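Local structure of RNA polymerase sigma-H factor (Fusobacterium nucleatum subsp. nucleatum, 3MZY) at residues L16-F21 against S30-L35; S111-E116 against L138-N143. The protein probably acts as a sigma-70-family initiation factor, binding DNA and directing RNA polymerase to specific promoter sites before being released. All coordinates share one frame; numbering follows the deposited sequence.

Contact 1: L16-F21 against S30-L35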
loop_
_atom_site.group_PDB
_atom_site.type_symbol
_atom_site.label_atom_id
_atom_site.label_comp_id
_atom_site.label_asym_id
_atom_site.label_seq_id
_atom_site.Cartn_x
_atom_site.Cartn_y
_atom_site.Cartn_z
ATOM N N LEU A 16 -1.362 -3.908 0.279
ATOM C CA LEU A 16 -0.960 -5.286 0.497
ATOM C C LEU A 16 -1.678 -6.238 -0.455
ATOM O O LEU A 16 -1.106 -7.238 -0.901
ATOM C CB LEU A 16 -1.256 -5.678 1.944
ATOM C CG LEU A 16 -0.130 -5.840 2.971
ATOM C CD1 LEU A 16 1.098 -5.001 2.647
ATOM C CD2 LEU A 16 -0.669 -5.510 4.356
ATOM N N LYS A 17 -2.937 -5.917 -0.738
ATOM C CA LYS A 17 -3.741 -6.640 -1.721
ATOM C C LYS A 17 -3.181 -6.400 -3.111
ATOM O O LYS A 17 -2.985 -7.344 -3.874
ATOM C CB LYS A 17 -5.203 -6.184 -1.668
ATOM C CG LYS A 17 -6.054 -6.932 -0.652
ATOM C CD LYS A 17 -7.538 -6.674 -0.876
ATOM C CE LYS A 17 -8.351 -7.103 0.322
ATOM N NZ LYS A 17 -9.807 -7.016 0.025
ATOM N N ALA A 18 -2.920 -5.130 -3.427
ATOM C CA ALA A 18 -2.301 -4.753 -4.688
ATOM C C ALA A 18 -1.071 -5.615 -4.964
ATOM O O ALA A 18 -0.946 -6.203 -6.036
ATOM C CB ALA A 18 -1.926 -3.279 -4.673
ATOM N N ILE A 19 -0.188 -5.689 -3.969
ATOM C CA ILE A 19 1.074 -6.396 -4.063
ATOM C C ILE A 19 0.881 -7.909 -4.238
ATOM O O ILE A 19 1.562 -8.527 -5.052
ATOM C CB ILE A 19 1.940 -6.135 -2.801
ATOM C CG1 ILE A 19 2.295 -4.654 -2.682
ATOM C CG2 ILE A 19 3.216 -7.021 -2.793
ATOM C CD1 ILE A 19 2.798 -4.252 -1.298
ATOM N N LYS A 20 -0.041 -8.486 -3.467
ATOM C CA LYS A 20 -0.272 -9.924 -3.468
ATOM C C LYS A 20 -0.922 -10.408 -4.763
ATOM O O LYS A 20 -0.708 -11.550 -5.177
ATOM C CB LYS A 20 -1.130 -10.325 -2.263
ATOM N N PHE A 21 -1.695 -9.532 -5.408
ATOM C CA PHE A 21 -2.553 -9.934 -6.534
ATOM C C PHE A 21 -2.181 -9.373 -7.915
ATOM O O PHE A 21 -2.871 -9.643 -8.896
ATOM C CB PHE A 21 -4.021 -9.626 -6.209
ATOM C CG PHE A 21 -4.653 -10.607 -5.254
ATOM C CD1 PHE A 21 -5.244 -11.780 -5.730
ATOM C CD2 PHE A 21 -4.665 -10.358 -3.882
ATOM C CE1 PHE A 21 -5.835 -12.694 -4.849
ATOM C CE2 PHE A 21 -5.247 -11.262 -2.990
ATOM C CZ PHE A 21 -5.834 -12.431 -3.471
ATOM N N SER A 30 1.513 0.959 -10.450
ATOM C CA SER A 30 1.027 2.229 -9.899
ATOM C C SER A 30 -0.484 2.368 -10.005
ATOM O O SER A 30 -1.140 2.731 -9.028
ATOM C CB SER A 30 1.700 3.422 -10.582
ATOM O OG SER A 30 2.954 3.714 -9.976
ATOM N N SER A 31 -1.043 2.065 -11.173
ATOM C CA SER A 31 -2.490 2.182 -11.330
ATOM C C SER A 31 -3.240 1.037 -10.651
ATOM O O SER A 31 -4.363 1.208 -10.189
ATOM C CB SER A 31 -2.890 2.325 -12.803
ATOM O OG SER A 31 -2.183 1.405 -13.605
ATOM N N PHE A 32 -2.614 -0.130 -10.556
ATOM C CA PHE A 32 -3.276 -1.238 -9.868
ATOM C C PHE A 32 -3.356 -0.938 -8.373
ATOM O O PHE A 32 -4.386 -1.173 -7.734
ATOM C CB PHE A 32 -2.620 -2.609 -10.159
ATOM C CG PHE A 32 -3.366 -3.781 -9.539
ATOM C CD1 PHE A 32 -4.656 -4.123 -9.980
ATOM C CD2 PHE A 32 -2.793 -4.529 -8.496
ATOM C CE1 PHE A 32 -5.363 -5.199 -9.402
ATOM C CE2 PHE A 32 -3.486 -5.607 -7.919
ATOM C CZ PHE A 32 -4.774 -5.941 -8.375
ATOM N N ALA A 33 -2.285 -0.384 -7.834
ATOM C CA ALA A 33 -2.247 -0.019 -6.430
ATOM C C ALA A 33 -3.309 1.031 -6.114
ATOM O O ALA A 33 -4.042 0.912 -5.123
ATOM C CB ALA A 33 -0.860 0.466 -6.044
ATOM N N PHE A 34 -3.409 2.027 -6.995
ATOM C CA PHE A 34 -4.341 3.146 -6.852
ATOM C C PHE A 34 -5.773 2.604 -6.821
ATOM O O PHE A 34 -6.569 2.959 -5.944
ATOM C CB PHE A 34 -4.092 4.146 -7.998
ATOM C CG PHE A 34 -5.121 5.256 -8.112
ATOM C CD1 PHE A 34 -5.161 6.306 -7.190
ATOM C CD2 PHE A 34 -6.017 5.279 -9.190
ATOM C CE1 PHE A 34 -6.117 7.355 -7.334
ATOM C CE2 PHE A 34 -6.959 6.317 -9.336
ATOM C CZ PHE A 34 -7.014 7.347 -8.414
ATOM N N LEU A 35 -6.076 1.709 -7.753
ATOM C CA LEU A 35 -7.349 0.987 -7.752
ATOM C C LEU A 35 -7.672 0.243 -6.436
ATOM O O LEU A 35 -8.696 0.535 -5.799
ATOM C CB LEU A 35 -7.417 0.037 -8.953
ATOM C CG LEU A 35 -8.276 0.421 -10.163
ATOM C CD1 LEU A 35 -9.443 -0.554 -10.300
ATOM C CD2 LEU A 35 -8.766 1.909 -10.175
#

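Contact 2: S111-E116 against L138-N143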
loop_
_atom_site.group_PDB
_atom_site.type_symbol
_atom_site.label_atom_id
_atom_site.label_comp_id
_atom_site.label_asym_id
_atom_site.label_seq_id
_atom_site.Cartn_x
_atom_site.Cartn_y
_atom_site.Cartn_z
ATOM N N SER A 111 13.384 4.315 2.937
ATOM C CA SER A 111 14.015 5.623 2.907
ATOM C C SER A 111 12.988 6.725 3.310
ATOM O O SER A 111 11.773 6.480 3.387
ATOM C CB SER A 111 14.545 5.884 1.496
ATOM O OG SER A 111 13.465 6.183 0.595
ATOM N N LYS A 112 13.475 7.927 3.583
ATOM C CA LYS A 112 12.587 9.076 3.784
ATOM C C LYS A 112 11.687 9.320 2.542
ATOM O O LYS A 112 10.478 9.540 2.676
ATOM C CB LYS A 112 13.407 10.322 4.100
ATOM C CG LYS A 112 12.579 11.502 4.539
ATOM C CD LYS A 112 13.206 12.815 4.089
ATOM C CE LYS A 112 12.529 13.974 4.771
ATOM N NZ LYS A 112 12.860 15.241 4.083
ATOM N N PHE A 113 12.278 9.257 1.346
ATOM C CA PHE A 113 11.542 9.387 0.075
ATOM C C PHE A 113 10.457 8.305 -0.064
ATOM O O PHE A 113 9.294 8.611 -0.332
ATOM C CB PHE A 113 12.523 9.365 -1.119
ATOM C CG PHE A 113 11.898 9.729 -2.455
ATOM C CD1 PHE A 113 10.755 10.537 -2.530
ATOM C CD2 PHE A 113 12.482 9.284 -3.643
ATOM C CE1 PHE A 113 10.178 10.885 -3.763
ATOM C CE2 PHE A 113 11.933 9.629 -4.889
ATOM C CZ PHE A 113 10.759 10.433 -4.951
ATOM N N GLU A 114 10.837 7.051 0.141
ATOM C CA GLU A 114 9.884 5.939 0.110
ATOM C C GLU A 114 8.733 6.126 1.107
ATOM O O GLU A 114 7.572 5.853 0.779
ATOM C CB GLU A 114 10.609 4.619 0.344
ATOM C CG GLU A 114 11.419 4.156 -0.843
ATOM C CD GLU A 114 12.458 3.081 -0.494
ATOM O OE1 GLU A 114 12.680 2.812 0.720
ATOM O OE2 GLU A 114 13.066 2.511 -1.438
ATOM N N LYS A 115 9.047 6.625 2.301
ATOM C CA LYS A 115 8.024 6.916 3.309
ATOM C C LYS A 115 7.094 8.063 2.893
ATOM O O LYS A 115 5.884 8.027 3.175
ATOM C CB LYS A 115 8.661 7.257 4.650
ATOM C CG LYS A 115 9.261 6.058 5.378
ATOM C CD LYS A 115 10.162 6.571 6.466
ATOM C CE LYS A 115 10.481 5.511 7.441
ATOM N NZ LYS A 115 11.551 5.968 8.396
ATOM N N GLU A 116 7.662 9.082 2.253
ATOM C CA GLU A 116 6.883 10.244 1.824
ATOM C C GLU A 116 5.873 9.804 0.768
ATOM O O GLU A 116 4.721 10.211 0.811
ATOM C CB GLU A 116 7.790 11.339 1.250
ATOM C CG GLU A 116 8.495 12.203 2.274
ATOM C CD GLU A 116 9.466 13.199 1.628
ATOM O OE1 GLU A 116 9.540 14.360 2.105
ATOM O OE2 GLU A 116 10.157 12.829 0.638
ATOM N N LEU A 138 7.328 12.450 -12.461
ATOM C CA LEU A 138 6.550 11.213 -12.552
ATOM C C LEU A 138 7.396 9.945 -12.453
ATOM O O LEU A 138 7.064 9.046 -11.690
ATOM C CB LEU A 138 5.717 11.201 -13.848
ATOM C CG LEU A 138 4.292 11.792 -13.899
ATOM C CD1 LEU A 138 4.119 13.157 -13.206
ATOM C CD2 LEU A 138 3.795 11.882 -15.344
ATOM N N LYS A 139 8.484 9.882 -13.218
ATOM C CA LYS A 139 9.289 8.667 -13.327
ATOM C C LYS A 139 9.835 8.303 -11.966
ATOM O O LYS A 139 9.873 7.142 -11.581
ATOM C CB LYS A 139 10.450 8.881 -14.291
ATOM C CG LYS A 139 11.329 7.661 -14.490
ATOM C CD LYS A 139 12.613 8.033 -15.227
ATOM C CE LYS A 139 13.123 6.883 -16.090
ATOM N NZ LYS A 139 12.621 7.001 -17.489
ATOM N N SER A 140 10.257 9.324 -11.246
ATOM C CA SER A 140 10.850 9.154 -9.946
ATOM C C SER A 140 9.849 8.587 -8.937
ATOM O O SER A 140 10.227 7.805 -8.071
ATOM C CB SER A 140 11.414 10.489 -9.495
ATOM O OG SER A 140 11.180 10.702 -8.133
ATOM N N ILE A 141 8.578 8.972 -9.056
ATOM C CA ILE A 141 7.554 8.499 -8.136
ATOM C C ILE A 141 7.215 7.051 -8.478
ATOM O O ILE A 141 7.087 6.193 -7.603
ATOM C CB ILE A 141 6.272 9.399 -8.189
ATOM C CG1 ILE A 141 6.575 10.816 -7.685
ATOM C CG2 ILE A 141 5.097 8.766 -7.406
ATOM C CD1 ILE A 141 7.247 10.879 -6.343
ATOM N N ASP A 142 7.075 6.799 -9.770
ATOM C CA ASP A 142 6.756 5.491 -10.269
ATOM C C ASP A 142 7.784 4.456 -9.826
ATOM O O ASP A 142 7.425 3.356 -9.423
ATOM C CB ASP A 142 6.679 5.539 -11.785
ATOM C CG ASP A 142 6.218 4.244 -12.375
ATOM O OD1 ASP A 142 5.016 3.934 -12.249
ATOM O OD2 ASP A 142 7.061 3.537 -12.969
ATOM N N ASN A 143 9.057 4.830 -9.899
ATOM C CA ASN A 143 10.153 3.962 -9.516
ATOM C C ASN A 143 10.191 3.703 -8.016
ATOM O O ASN A 143 10.642 2.629 -7.578
ATOM C CB ASN A 143 11.480 4.566 -9.976
ATOM C CG ASN A 143 11.692 4.454 -11.476
ATOM O OD1 ASN A 143 11.075 3.628 -12.154
ATOM N ND2 ASN A 143 12.592 5.277 -12.000
#

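Contact 1: L16-F21 against S30-L35
A18 meets both F32 and A33 and is the centre of the tight part of this contact. Its CB lies 3.7 Å from the CA of A33 and 4.1 Å from the CB of the same residue, so the methyl of A18 rests on the backbone of A33 with the methyl of A33 beside it, at the pair whose CA atoms come within 5.0 Å. Beside them the phenyl ring of F32 extends toward 16-21 with CG anti to the backbone N (chi1 -175°), which carries CD2 and CE2 across to the other helix. CE2 comes to 3.2 Å from the O of A18, which sits at the ring edge close to the ring plane; the positively polarised C-H rim thus faces a carbonyl that also takes a weak bond from the N of F21.

Within sigma-70 region 2, helices 8-21 and 29-50 form a helical hairpin whose arms diverge: these segments run at 134° to each other, with axes 8.6 Å apart at the closest. F29 and C36 from the second arm also touch A18, extending the apolar seam along helix 29-50.

Toward F21 the packing thins. The CB of F21 is 4.3 Å from the CZ of F32, but beyond it the exposed ring of F21 turns away from 30-35. Y22 and S27, in the connection between the arms, add side-chain contacts to F32. The chain of K17 also leads away from 30-35, but its NZ makes a salt bridge with E40 further along the same helix 29-50.

Contact 2: S111-E116 against L138-N143
F113 alone carries 111-116 across to S140 and I141, and the residues next to it set up the helix start from which it projects. S111 is the N-cap: its OG accepts from the N of E114 at 2.8 Å, while its own N donates to E114 OE1, meeting that oxygen from above the carboxylate plane. The two reciprocal bonds make a capping box. K112 has a long ion pair with E116, at 4.0 Å between NZ and OE1. At F113, CG stands anti to the backbone N (chi1 -170°) and the ring reaches over to helix 138-159. Its CZ is 3.2 Å from the OG of S140, which lies in the ring plane at the edge, and 3.8 Å from the CD1 of I141, whose side chain crosses that of F113 at about a right angle. K136 adds a cation-pi contact to the same ring. E114 uses OE2 for salt bridges to R147 and K151, tying the capped end to the long helix a second time. The order and packing of helices 112-121, 127-134 and 138-159 are consistent with the helix-turn-helix of sigma-70 region 4, with 127-134 and 138-159 as its two helices and 138-159 probably the recognition helix.

Overall arrangement
Contact 1 closes before contact 2 opens, and the two are separated along the chain by the unmodelled residues 53-89 and by helix 91-109. Their centres are nevertheless only about 16 Å apart, and helix 138-159 borders both: its start takes part in contact 2, and further along S152, E153 and I156 touch I19 of helix 8-21. A probable hydrogen bond between S30 OG and D142 OD1, 3.1 Å long, joins the segments 30-35 and 138-143 directly. The region 2 hairpin and the likely helix-turn-helix are therefore packed against each other in this single all-helical chain, through helix 138-159.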